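Local coordinates for AbiEi antitoxin C-terminal domain-containing protein (Mycobacterium tuberculosis, PDB 1ZEL) that is of unknown function but probably binds DNA through a winged helix-turn-helix domain, joined to a C-terminal domain of the AbiEi antitoxin family, at residues Ser229-Ala234 with Lys253-Val258; Ala185-Ile190 with Ser235-Ser240; Ser108-Trp111 with Tyr115-Arg118; Asp85-Leu90 with Phe102-Ala107; Arg56-Arg59 with Trp63-Gln66. All blocks are in the same frame, centred on the assembly; numbering follows the deposited sequence. Where two conformers were deposited one is given.

Contact 1: Ser229-Ala234 with Lys253-Val258; sequences SAWQRA and KRHTEV. With FMT (formic acid), chain H.
The indole of Trp-231 lies flat beneath the backbone of Arg-254. The CA of Arg-254 stands 3.6 Å from the centroid of the six-membered ring of Trp-231 and only 9° off the ring normal, a CH-pi contact squarely over the face. The neighbouring peptide shares this bed: Trp-231 CZ3 is 3.6 Å from Arg-254 N. The side chain of Arg-254 starts over the indole, CB 3.8 Å from Trp-231 CD2, and then runs off extended. Its guanidinium, 70° from the indole plane, closes back on its own loop, where NH2 meets Glu-257 O in the guanidinium plane and on a carbonyl lone pair, at 2.9 Å. His-255 comes to the far end of the indole obliquely, its plane turned 58° from the six-membered ring, with NE2 4.2 Å from Trp-231 CZ2. A formic acid molecule, probably from the crystallisation liquor, fills the angle between helix and loop. Its two oxygens are gripped by consecutive backbone amides, O2 by His-255 N at 2.7 Å and O1 by Thr-256 N at 3.0 Å, and Thr-228 OG1 adds a further bond. The aromatic packing thus joins the first turns of helix 228-240 to the loop that follows helix 244-251. Helix 216-223 borders the same indole through Glu-220 and Leu-223, while strand 262-264 touches the helix at Ser-229, Gln-232 and Arg-233.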
# COMPACT_ATOMS: atom_id res chain seq x y z
N SER A 229 20.54 -3.51 13.06
CA SER A 229 20.24 -4.54 12.07
C SER A 229 19.59 -4.00 10.80
O SER A 229 19.86 -4.49 9.71
CB SER A 229 19.37 -5.65 12.68
OG SER A 229 18.19 -5.12 13.21
N ALA A 230 18.73 -2.98 10.94
CA ALA A 230 18.09 -2.34 9.78
C ALA A 230 19.11 -1.67 8.89
O ALA A 230 19.04 -1.79 7.67
CB ALA A 230 17.03 -1.33 10.23
N TRP A 231 20.08 -0.99 9.52
CA TRP A 231 21.17 -0.34 8.82
C TRP A 231 22.01 -1.36 8.07
O TRP A 231 22.34 -1.17 6.90
CB TRP A 231 22.06 0.40 9.82
CG TRP A 231 21.46 1.65 10.36
CD1 TRP A 231 20.54 1.76 11.36
CD2 TRP A 231 21.78 3.00 9.95
NE1 TRP A 231 20.25 3.09 11.60
CE2 TRP A 231 21.00 3.87 10.75
CE3 TRP A 231 22.65 3.54 8.99
CZ2 TRP A 231 21.07 5.27 10.62
CZ3 TRP A 231 22.71 4.93 8.84
CH2 TRP A 231 21.91 5.78 9.64
N GLN A 232 22.33 -2.46 8.75
CA GLN A 232 23.09 -3.56 8.12
C GLN A 232 22.36 -4.10 6.90
O GLN A 232 22.95 -4.21 5.81
CB GLN A 232 23.36 -4.69 9.12
CG GLN A 232 24.30 -4.26 10.26
CD GLN A 232 24.25 -5.23 11.42
OE1 GLN A 232 23.51 -5.01 12.36
NE2 GLN A 232 25.02 -6.30 11.34
N ARG A 233 21.09 -4.44 7.08
CA ARG A 233 20.30 -4.96 5.98
C ARG A 233 20.09 -3.97 4.84
O ARG A 233 20.18 -4.35 3.66
CB ARG A 233 18.98 -5.55 6.49
CG ARG A 233 19.24 -6.74 7.40
CD ARG A 233 18.02 -7.58 7.59
NE ARG A 233 17.09 -6.95 8.49
CZ ARG A 233 16.92 -7.28 9.77
NH1 ARG A 233 17.65 -8.23 10.33
NH2 ARG A 233 16.01 -6.63 10.48
N ALA A 234 19.88 -2.70 5.18
CA ALA A 234 19.66 -1.68 4.14
C ALA A 234 20.92 -1.48 3.33
O ALA A 234 20.88 -1.31 2.11
CB ALA A 234 19.23 -0.34 4.77
N LYS A 253 27.36 5.35 8.76
CA LYS A 253 26.65 6.50 9.35
C LYS A 253 25.66 6.10 10.46
O LYS A 253 24.93 6.94 11.00
CB LYS A 253 25.96 7.33 8.26
CG LYS A 253 26.95 8.16 7.43
CD LYS A 253 26.28 8.77 6.21
CE LYS A 253 27.20 9.72 5.43
NZ LYS A 253 28.04 8.99 4.40
N ARG A 254 25.67 4.81 10.81
CA ARG A 254 24.80 4.25 11.85
C ARG A 254 25.13 4.90 13.19
O ARG A 254 26.24 5.44 13.36
CB ARG A 254 25.00 2.73 11.96
CG ARG A 254 26.42 2.33 12.35
CD ARG A 254 26.60 0.82 12.50
NE ARG A 254 27.91 0.47 13.03
CZ ARG A 254 29.04 0.52 12.34
NH1 ARG A 254 29.05 0.95 11.09
NH2 ARG A 254 30.19 0.17 12.91
N HIS A 255 24.18 4.86 14.12
CA HIS A 255 24.40 5.52 15.40
C HIS A 255 25.20 4.67 16.37
O HIS A 255 25.91 5.22 17.19
CB HIS A 255 23.10 6.01 16.05
CG HIS A 255 22.26 6.86 15.15
ND1 HIS A 255 20.89 6.96 15.29
CD2 HIS A 255 22.58 7.62 14.08
CE1 HIS A 255 20.41 7.77 14.36
NE2 HIS A 255 21.41 8.17 13.60
N THR A 256 25.10 3.35 16.26
CA THR A 256 25.75 2.47 17.24
C THR A 256 26.96 1.76 16.64
O THR A 256 26.84 1.07 15.64
CB THR A 256 24.75 1.44 17.84
OG1 THR A 256 23.57 2.13 18.27
CG2 THR A 256 25.36 0.68 19.03
N GLU A 257 28.12 1.92 17.28
CA GLU A 257 29.39 1.39 16.76
C GLU A 257 29.43 -0.13 16.68
O GLU A 257 29.77 -0.69 15.63
CB GLU A 257 30.58 1.90 17.59
CG GLU A 257 31.94 1.52 17.02
N VAL A 258 29.10 -0.80 17.79
CA VAL A 258 29.22 -2.26 17.85
C VAL A 258 28.12 -2.88 17.04
O VAL A 258 26.96 -2.48 17.13
CB VAL A 258 29.20 -2.83 19.30
CG1 VAL A 258 30.44 -2.37 20.09
CG2 VAL A 258 27.90 -2.47 20.03
C FMT H . 22.03 2.21 14.66
O1 FMT H . 23.14 1.67 14.72
O2 FMT H . 21.87 3.40 14.36

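Contact 2: Ala185-Ile190 with Ser235-Ser240; sequences ALLVQI and SYLLDS
Leu-187 and Leu-237 face each other where the axes of their helical segments come within 10.6 Å, at 117° between their N-to-C directions. Leu-187 makes the first contacts met along 185-190. Its CG, trans to the backbone N (chi1 -169°), rests 4.0 Å from Leu-237 CD1. The CD1 methyl of Leu-187 goes to a second partner, Leu-238 CD2, at 4.2 Å, while its CD2 stays on the side of Leu-237, so the branches straddle the junction between successive residues of helix 228-240. The steep crossing leaves room for just a few side chains at the crossover, and the contact is purely apolar and buried, a helix-helix junction in the all-helical part of the AbiEi-type C-terminal domain. From helix 207-212, Leu-210 touches Leu-187, Leu-207 touches Leu-237 and Val-211 touches Leu-238. One turn further on, Ile-190 directs its CG1 arm across Leu-237, with CG1 4.0 Å from Leu-237 CD1; that methyl therefore sits in the angle between Leu-187 and Ile-190. Beyond the crossing, Ser-240 OG folds back to Tyr-236 O at 2.8 Å, meeting it from the opposite face of the carbonyl plane to Ser-240 N.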
# COMPACT_ATOMS: atom_id res chain seq x y z
N ALA A 185 11.72 4.82 1.55
CA ALA A 185 10.93 4.31 2.67
C ALA A 185 10.62 2.84 2.48
O ALA A 185 10.60 2.07 3.44
CB ALA A 185 9.67 5.15 2.89
N LEU A 186 10.41 2.43 1.23
CA LEU A 186 10.22 1.02 0.92
C LEU A 186 11.45 0.21 1.32
O LEU A 186 11.33 -0.80 2.01
CB LEU A 186 9.93 0.83 -0.56
CG LEU A 186 9.91 -0.62 -1.03
CD1 LEU A 186 8.78 -1.45 -0.38
CD2 LEU A 186 9.82 -0.61 -2.51
N LEU A 187 12.63 0.68 0.92
CA LEU A 187 13.84 -0.07 1.17
C LEU A 187 14.05 -0.16 2.68
O LEU A 187 14.40 -1.22 3.22
CB LEU A 187 15.05 0.58 0.49
CG LEU A 187 16.35 -0.21 0.45
CD1 LEU A 187 17.17 0.15 -0.81
CD2 LEU A 187 17.18 0.05 1.75
N VAL A 188 13.86 0.96 3.37
CA VAL A 188 14.04 0.94 4.83
C VAL A 188 13.02 0.02 5.50
O VAL A 188 13.33 -0.69 6.45
CB VAL A 188 14.04 2.34 5.43
CG1 VAL A 188 14.07 2.25 6.96
CG2 VAL A 188 15.28 3.12 4.91
N GLN A 189 11.80 0.01 4.97
CA GLN A 189 10.76 -0.85 5.53
C GLN A 189 11.19 -2.31 5.46
O GLN A 189 11.15 -3.04 6.45
CB GLN A 189 9.45 -0.69 4.77
CG GLN A 189 8.34 -1.60 5.33
CD GLN A 189 7.26 -1.90 4.33
OE1 GLN A 189 6.92 -1.07 3.51
NE2 GLN A 189 6.69 -3.10 4.41
N ILE A 190 11.60 -2.74 4.27
CA ILE A 190 11.86 -4.16 4.08
C ILE A 190 13.21 -4.58 4.73
O ILE A 190 13.39 -5.75 5.07
CB ILE A 190 11.78 -4.51 2.58
CG1 ILE A 190 12.91 -3.84 1.81
CG2 ILE A 190 10.45 -3.97 2.00
CD1 ILE A 190 12.94 -4.26 0.32
N SER A 235 22.05 -1.49 4.03
CA SER A 235 23.34 -1.30 3.37
C SER A 235 23.67 -2.48 2.47
O SER A 235 24.20 -2.29 1.36
CB SER A 235 24.45 -1.05 4.39
OG SER A 235 24.11 0.07 5.18
N TYR A 236 23.36 -3.69 2.94
CA TYR A 236 23.49 -4.89 2.13
C TYR A 236 22.59 -4.90 0.88
O TYR A 236 22.97 -5.42 -0.17
CB TYR A 236 23.16 -6.12 2.99
CG TYR A 236 23.32 -7.42 2.25
CD1 TYR A 236 24.58 -7.88 1.89
CD2 TYR A 236 22.21 -8.20 1.93
CE1 TYR A 236 24.75 -9.08 1.22
CE2 TYR A 236 22.37 -9.41 1.25
CZ TYR A 236 23.64 -9.84 0.90
OH TYR A 236 23.79 -11.04 0.24
N LEU A 237 21.39 -4.34 1.00
CA LEU A 237 20.52 -4.14 -0.19
C LEU A 237 21.18 -3.21 -1.22
O LEU A 237 21.16 -3.48 -2.43
CB LEU A 237 19.10 -3.66 0.22
CG LEU A 237 18.22 -4.73 0.93
CD1 LEU A 237 16.91 -4.10 1.42
CD2 LEU A 237 17.91 -5.95 0.04
N LEU A 238 21.82 -2.13 -0.76
CA LEU A 238 22.56 -1.28 -1.69
C LEU A 238 23.62 -2.08 -2.42
O LEU A 238 23.76 -1.95 -3.63
CB LEU A 238 23.18 -0.07 -1.01
CG LEU A 238 22.23 1.00 -0.45
CD1 LEU A 238 22.98 2.26 -0.03
CD2 LEU A 238 21.15 1.35 -1.44
N ASP A 239 24.36 -2.89 -1.66
CA ASP A 239 25.43 -3.74 -2.18
C ASP A 239 24.85 -4.69 -3.22
O ASP A 239 25.35 -4.78 -4.34
CB ASP A 239 26.06 -4.51 -1.00
CG ASP A 239 27.41 -5.15 -1.35
OD1 ASP A 239 27.40 -6.10 -2.13
OD2 ASP A 239 28.46 -4.68 -0.85
N SER A 240 23.78 -5.38 -2.84
CA SER A 240 23.07 -6.31 -3.70
C SER A 240 22.49 -5.67 -4.98
O SER A 240 22.37 -6.34 -6.01
CB SER A 240 21.95 -6.99 -2.90
OG SER A 240 22.52 -7.67 -1.78

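Contact 3: Ser108-Trp111 with Tyr115-Arg118. With FMT (formic acid), chain F.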
# COMPACT_ATOMS: atom_id res chain seq x y z
N SER A 108 2.63 -3.09 -2.38
CA SER A 108 1.85 -2.14 -3.19
C SER A 108 2.69 -0.97 -3.66
O SER A 108 2.61 -0.59 -4.82
CB SER A 108 0.61 -1.64 -2.43
OG SER A 108 -0.33 -2.71 -2.34
N ALA A 109 3.49 -0.41 -2.76
CA ALA A 109 4.43 0.64 -3.10
C ALA A 109 5.43 0.14 -4.14
O ALA A 109 5.69 0.83 -5.12
CB ALA A 109 5.17 1.11 -1.87
N ALA A 110 6.00 -1.05 -3.93
CA ALA A 110 6.98 -1.62 -4.87
C ALA A 110 6.36 -1.82 -6.25
O ALA A 110 7.03 -1.65 -7.30
CB ALA A 110 7.50 -2.98 -4.33
N TRP A 111 5.09 -2.23 -6.28
CA TRP A 111 4.41 -2.52 -7.54
C TRP A 111 4.29 -1.26 -8.38
O TRP A 111 4.67 -1.23 -9.54
CB TRP A 111 3.04 -3.17 -7.25
CG TRP A 111 2.06 -3.17 -8.40
CD1 TRP A 111 0.87 -2.50 -8.45
CD2 TRP A 111 2.18 -3.88 -9.64
NE1 TRP A 111 0.24 -2.75 -9.64
CE2 TRP A 111 1.01 -3.60 -10.39
CE3 TRP A 111 3.14 -4.74 -10.18
CZ2 TRP A 111 0.79 -4.12 -11.66
CZ3 TRP A 111 2.93 -5.25 -11.46
CH2 TRP A 111 1.76 -4.94 -12.18
N TYR A 115 9.01 -2.15 -9.23
CA TYR A 115 10.03 -3.13 -8.83
C TYR A 115 9.52 -4.57 -8.79
O TYR A 115 10.26 -5.46 -8.35
CB TYR A 115 10.68 -2.73 -7.50
CG TYR A 115 11.14 -1.28 -7.46
CD1 TYR A 115 10.80 -0.44 -6.41
CD2 TYR A 115 11.86 -0.75 -8.51
CE1 TYR A 115 11.20 0.89 -6.40
CE2 TYR A 115 12.26 0.58 -8.51
CZ TYR A 115 11.93 1.39 -7.46
OH TYR A 115 12.31 2.70 -7.46
N LEU A 116 8.30 -4.83 -9.25
CA LEU A 116 7.75 -6.18 -9.17
C LEU A 116 7.29 -6.69 -10.51
O LEU A 116 6.63 -5.97 -11.27
CB LEU A 116 6.59 -6.27 -8.15
CG LEU A 116 6.81 -5.98 -6.67
CD1 LEU A 116 5.53 -6.12 -5.89
CD2 LEU A 116 7.86 -6.92 -6.07
N ASP A 117 7.62 -7.94 -10.78
CA ASP A 117 7.18 -8.64 -11.99
C ASP A 117 5.66 -8.78 -12.08
O ASP A 117 5.08 -8.65 -13.16
CB ASP A 117 7.84 -10.01 -12.03
CG ASP A 117 9.35 -9.93 -12.20
OD1 ASP A 117 9.79 -9.06 -13.00
OD2 ASP A 117 10.09 -10.72 -11.55
N ARG A 118 5.02 -9.04 -10.95
CA ARG A 118 3.61 -9.41 -10.92
C ARG A 118 2.86 -8.51 -9.99
O ARG A 118 3.35 -8.17 -8.91
CB ARG A 118 3.43 -10.86 -10.42
CG ARG A 118 4.19 -11.96 -11.18
CD ARG A 118 4.06 -11.83 -12.69
NE ARG A 118 2.70 -12.03 -13.17
CZ ARG A 118 2.18 -11.37 -14.20
NH1 ARG A 118 2.90 -10.46 -14.83
NH2 ARG A 118 0.93 -11.61 -14.60
C FMT F . -2.12 -3.75 -5.39
O1 FMT F . -2.48 -3.51 -6.55
O2 FMT F . -1.29 -3.07 -4.76
O HOH W 1 6.29 -3.19 -10.64
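The backbone of 115-118 turns back beneath the helix it has just left, with Tyr-115 N bonded to Ala-110 O at 2.8 Å and an N-H...O angle of 162°. One residue on, water 1 takes over the link, donating to Trp-111 O and accepting from Leu-116 N at 2.9 Å. The direct bond, from residue i+5 back to residue i, and the bridged one after it finish off the C-terminal end of helix 106-113 and start the loop toward strand 124-127. Leu-116 fills the space under this turn: its CB points at the helix, and CG settles 3.9 Å from Ala-110 CB, while CD1 lies 4.1 Å from Trp-111 CB. In the C-terminal domain of AbiEi type, this helix and loop form the connection between strands 103-104 and 124-127, neighbours in an antiparallel pair. Trp-111 lies across the loop on the outer side. With chi1 at 163° its CG leaves trans to the backbone N, and although its CB points away from the loop overall, the indole swings back until CZ3 is 3.6 Å from Arg-118 C. The carbonyls Leu-116 O and Asp-117 O lie at the indole edge, near its plane. Tyr-115 carries its ring along the other side of the helix toward the sodium site, where its OH is hydrogen-bonded to Asp-213, one of the residues at the metal. Asp-117 is held by His-206 through OD1. At the start of the helix segment, Ser-108 OG donates to O2 of a formic acid molecule at 2.6 Å.

Contact 4: Asp85-Leu90 with Phe102-Ala107. With FMT (formic acid), chain F.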
# COMPACT_ATOMS: atom_id res chain seq x y z
N ASP A 85 -10.97 -2.08 -8.73
CA ASP A 85 -10.20 -1.10 -7.99
C ASP A 85 -9.86 -1.87 -6.75
O ASP A 85 -10.77 -2.27 -6.03
CB ASP A 85 -11.06 0.13 -7.66
CG ASP A 85 -10.34 1.13 -6.78
OD1 ASP A 85 -9.13 0.94 -6.47
OD2 ASP A 85 -10.97 2.12 -6.37
N PRO A 86 -8.56 -2.16 -6.55
CA PRO A 86 -8.17 -2.96 -5.39
C PRO A 86 -8.05 -2.16 -4.11
O PRO A 86 -7.86 -2.75 -3.07
CB PRO A 86 -6.80 -3.49 -5.78
CG PRO A 86 -6.24 -2.44 -6.70
CD PRO A 86 -7.42 -1.87 -7.44
N TYR A 87 -8.18 -0.83 -4.19
CA TYR A 87 -7.97 0.00 -3.03
C TYR A 87 -9.25 0.57 -2.45
O TYR A 87 -9.20 1.46 -1.61
CB TYR A 87 -6.98 1.13 -3.35
CG TYR A 87 -5.61 0.64 -3.83
CD1 TYR A 87 -4.93 -0.38 -3.16
CD2 TYR A 87 -4.99 1.21 -4.93
CE1 TYR A 87 -3.68 -0.84 -3.59
CE2 TYR A 87 -3.74 0.77 -5.36
CZ TYR A 87 -3.09 -0.25 -4.68
OH TYR A 87 -1.85 -0.66 -5.12
N LEU A 88 -10.40 0.04 -2.87
CA LEU A 88 -11.66 0.59 -2.38
C LEU A 88 -11.80 0.55 -0.85
O LEU A 88 -12.35 1.48 -0.27
CB LEU A 88 -12.87 -0.04 -3.09
CG LEU A 88 -13.43 0.69 -4.30
CD1 LEU A 88 -14.56 -0.11 -4.97
CD2 LEU A 88 -13.89 2.13 -3.95
N PRO A 89 -11.30 -0.53 -0.18
CA PRO A 89 -11.28 -0.46 1.29
C PRO A 89 -10.59 0.79 1.87
O PRO A 89 -11.07 1.37 2.85
CB PRO A 89 -10.51 -1.73 1.69
CG PRO A 89 -10.75 -2.70 0.52
CD PRO A 89 -10.84 -1.85 -0.70
N LEU A 90 -9.46 1.20 1.28
CA LEU A 90 -8.75 2.38 1.76
C LEU A 90 -9.44 3.68 1.37
O LEU A 90 -9.49 4.63 2.16
CB LEU A 90 -7.31 2.37 1.25
CG LEU A 90 -6.45 1.26 1.87
CD1 LEU A 90 -5.10 1.22 1.18
CD2 LEU A 90 -6.29 1.47 3.38
N PHE A 102 -2.70 6.94 6.30
CA PHE A 102 -1.99 5.74 5.87
C PHE A 102 -1.22 6.07 4.61
O PHE A 102 -1.53 7.04 3.91
CB PHE A 102 -2.94 4.55 5.57
CG PHE A 102 -3.96 4.83 4.48
CD1 PHE A 102 -3.62 4.68 3.14
CD2 PHE A 102 -5.26 5.23 4.80
CE1 PHE A 102 -4.54 4.97 2.13
CE2 PHE A 102 -6.21 5.49 3.78
CZ PHE A 102 -5.82 5.37 2.45
N MET A 103 -0.23 5.22 4.33
CA MET A 103 0.40 5.21 3.03
C MET A 103 0.50 3.78 2.54
O MET A 103 0.78 2.88 3.33
CB MET A 103 1.80 5.83 3.13
CG MET A 103 1.78 7.24 3.67
SD MET A 103 3.38 8.07 3.80
CE MET A 103 3.73 8.44 2.10
N LEU A 104 0.25 3.55 1.24
CA LEU A 104 0.53 2.26 0.64
C LEU A 104 1.99 1.91 0.91
O LEU A 104 2.87 2.78 0.81
CB LEU A 104 0.25 2.29 -0.86
CG LEU A 104 -1.22 2.40 -1.28
CD1 LEU A 104 -1.36 2.54 -2.80
CD2 LEU A 104 -2.03 1.22 -0.76
N ALA A 105 2.25 0.66 1.30
CA ALA A 105 3.60 0.25 1.67
C ALA A 105 3.99 -1.05 1.00
O ALA A 105 3.27 -1.54 0.11
CB ALA A 105 3.75 0.13 3.20
N GLY A 106 5.13 -1.60 1.40
CA GLY A 106 5.54 -2.95 1.01
C GLY A 106 5.29 -3.24 -0.45
O GLY A 106 5.66 -2.43 -1.30
N ALA A 107 4.61 -4.36 -0.74
CA ALA A 107 4.36 -4.81 -2.11
C ALA A 107 3.56 -3.84 -2.98
O ALA A 107 3.79 -3.76 -4.19
CB ALA A 107 3.69 -6.18 -2.10
C FMT F . -2.12 -3.75 -5.39
O1 FMT F . -2.48 -3.51 -6.55
O2 FMT F . -1.29 -3.07 -4.76
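Phe-102 takes a chi1 of 60°, which places CG between its backbone N and carbonyl carbon and lays the ring beneath Leu-90. Leu-90, with chi1 -68° and an extended chi2, lowers CD2 onto the centre of that ring: the methyl is 3.9 Å from the Phe-102 centroid, just 4° off the normal. Its CB touches the rim as well, 3.6 Å from Phe-102 CZ. The other branch, Leu-90 CD1, turns to Leu-104 and meets CD2 at 3.6 Å. Leu-104 CD1 lies over the face of Tyr-87, 3.8 Å from Tyr-87 CZ, and its CD2, besides meeting Leu-90, reaches the same ring. Pro-86 CG covers the opposite face of the tyrosine, so its ring is clamped between a proline and a leucine. The phenol end is polar: Tyr-87 OH donates to O2 of a formic acid molecule at 2.5 Å and is also hydrogen-bonded to His-112. The formic acid, probably from the crystallisation liquor, takes a further bond from Gln-119. Before the helix, Asp-85 OD1 accepts from Tyr-87 N at 3.0 Å, an Asx turn, while OD2 forms a salt bridge with Arg-91; Tyr-87 is itself the N-cap residue of helix 88-96. Ile-124 and Ile-126 of strand 124-127 extend the apolar layer. This is helix-on-sheet packing, helix 88-96 lying against the mixed sheet of strands 103-104, 124-127 and 142-145 in the AbiEi-type domain.

Contact 5: Arg56-Arg59 with Trp63-Gln66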
# COMPACT_ATOMS: atom_id res chain seq x y z
N ARG A 56 -30.63 -0.93 2.19
CA ARG A 56 -30.81 -2.38 2.30
C ARG A 56 -31.35 -2.91 0.98
O ARG A 56 -30.86 -3.92 0.45
CB ARG A 56 -31.83 -2.68 3.42
CG ARG A 56 -31.66 -3.97 4.18
CD ARG A 56 -31.93 -3.75 5.68
NE ARG A 56 -33.21 -3.07 5.94
CZ ARG A 56 -33.40 -2.15 6.88
NH1 ARG A 56 -32.39 -1.78 7.67
NH2 ARG A 56 -34.59 -1.59 7.02
N GLU A 57 -32.39 -2.25 0.47
CA GLU A 57 -32.97 -2.65 -0.81
C GLU A 57 -32.00 -2.44 -1.97
O GLU A 57 -31.89 -3.30 -2.86
CB GLU A 57 -34.28 -1.92 -1.09
CG GLU A 57 -34.96 -2.40 -2.39
CD GLU A 57 -36.33 -1.79 -2.57
OE1 GLU A 57 -36.85 -1.32 -1.55
OE2 GLU A 57 -36.87 -1.77 -3.70
N LEU A 58 -31.31 -1.31 -1.98
CA LEU A 58 -30.35 -1.04 -3.05
C LEU A 58 -29.20 -2.05 -3.04
O LEU A 58 -28.65 -2.41 -4.11
CB LEU A 58 -29.86 0.42 -2.94
CG LEU A 58 -30.85 1.48 -3.44
CD1 LEU A 58 -30.35 2.91 -3.09
CD2 LEU A 58 -31.13 1.36 -4.96
N ARG A 59 -28.85 -2.50 -1.83
CA ARG A 59 -27.87 -3.56 -1.61
C ARG A 59 -28.41 -4.88 -2.16
O ARG A 59 -27.74 -5.62 -2.90
CB ARG A 59 -27.65 -3.70 -0.09
CG ARG A 59 -26.20 -3.72 0.38
CD ARG A 59 -26.03 -4.50 1.69
NE ARG A 59 -26.89 -4.04 2.80
CZ ARG A 59 -26.62 -2.99 3.58
NH1 ARG A 59 -27.44 -2.67 4.58
NH2 ARG A 59 -25.51 -2.28 3.37
N TRP A 63 -27.12 -2.48 -6.49
CA TRP A 63 -26.59 -1.18 -6.88
C TRP A 63 -25.52 -0.66 -5.93
O TRP A 63 -24.63 0.06 -6.35
CB TRP A 63 -27.73 -0.15 -7.01
CG TRP A 63 -28.59 -0.37 -8.25
CD1 TRP A 63 -29.87 -0.89 -8.31
CD2 TRP A 63 -28.19 -0.11 -9.60
NE1 TRP A 63 -30.30 -0.93 -9.63
CE2 TRP A 63 -29.28 -0.47 -10.44
CE3 TRP A 63 -27.01 0.39 -10.19
CZ2 TRP A 63 -29.22 -0.34 -11.83
CZ3 TRP A 63 -26.94 0.51 -11.58
CH2 TRP A 63 -28.05 0.13 -12.40
N LEU A 64 -25.66 -0.96 -4.63
CA LEU A 64 -24.70 -0.58 -3.61
C LEU A 64 -24.10 -1.84 -3.01
O LEU A 64 -24.83 -2.80 -2.72
CB LEU A 64 -25.42 0.22 -2.48
CG LEU A 64 -26.01 1.59 -2.86
CD1 LEU A 64 -26.64 2.25 -1.63
CD2 LEU A 64 -24.94 2.53 -3.52
N VAL A 65 -22.78 -1.85 -2.83
CA VAL A 65 -22.10 -2.97 -2.18
C VAL A 65 -21.38 -2.40 -0.96
O VAL A 65 -20.62 -1.41 -1.08
CB VAL A 65 -21.11 -3.66 -3.12
CG1 VAL A 65 -20.23 -4.68 -2.35
CG2 VAL A 65 -21.86 -4.38 -4.25
N GLN A 66 -21.66 -2.99 0.20
CA GLN A 66 -21.11 -2.49 1.45
C GLN A 66 -19.59 -2.54 1.43
O GLN A 66 -18.98 -3.56 1.06
CB GLN A 66 -21.67 -3.25 2.65
CG GLN A 66 -21.43 -2.54 3.96
CD GLN A 66 -22.17 -3.20 5.11
OE1 GLN A 66 -23.31 -3.64 4.96
NE2 GLN A 66 -21.53 -3.25 6.27
O HOH W 2 -25.06 -5.43 -3.41
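Leu-58 and Leu-64 meet in the angle between helix and strand, Leu-58 CB lying 3.9 Å from Leu-64 CD1. On its other flank Leu-58 CD2 approaches Trp-63 CD1 at 4.2 Å, oblique to the indole. Beneath the leucines the backbone is stitched twice to one carbonyl: Trp-63 N bonds Leu-58 O at 2.8 Å, nearly in line with C=O, and Leu-64 N adds a weak bond at 3.4 Å. Next along, Arg-59 CA makes a CA-H...O contact with Leu-64 O at 3.3 Å. Water 2 donates to Arg-59 O and to Leu-64 O, each at 2.7 Å, linking the two carbonyls where helix and strand diverge. At the rim, in one of two modelled conformers, Arg-59 bends at chi3 (-55°) and its NH2 comes 3.0 Å from Gln-66 OE1, which lies over the guanidinium face at too poor an angle for a hydrogen bond; the approach is therefore doubtful. Further out, Trp-63 NE1 is held by Arg-13 O and its ring takes a cation-pi contact from Arg-12; Trp-73 of strand 72-75 touches Leu-64 and Gln-66. Helix 51-61 leads here directly into the small antiparallel sheet, as in a winged helix-turn-helix domain. Backbone bonds, a bridging water and apolar packing hold the tight turn, which need not depend on the two-conformer Arg-59.

How the contacts relate
From the N terminus, contact 5 comes first, closing the short turn from helix 51-61 into strand 64-66 of the small antiparallel sheet. Contact 4 then brackets helix 88-96 and returns it to strand 103-104; contact 3 follows in series, closing the turn after helix 106-113, which both use, and the two share a formic acid. Contacts 2 and 1 cross, because 229-234 falls between 185-190 and 235-240, while 253-258 lies beyond both; they share helix 228-240 and touch at Ala-234 and Leu-187. Leu-186 and Gln-189 tie contact 2 to contacts 3 and 4. Contact 5 touches none of these: contact 4 is about 7 Å away between nearest atoms, contact 1 about 52 Å between centres.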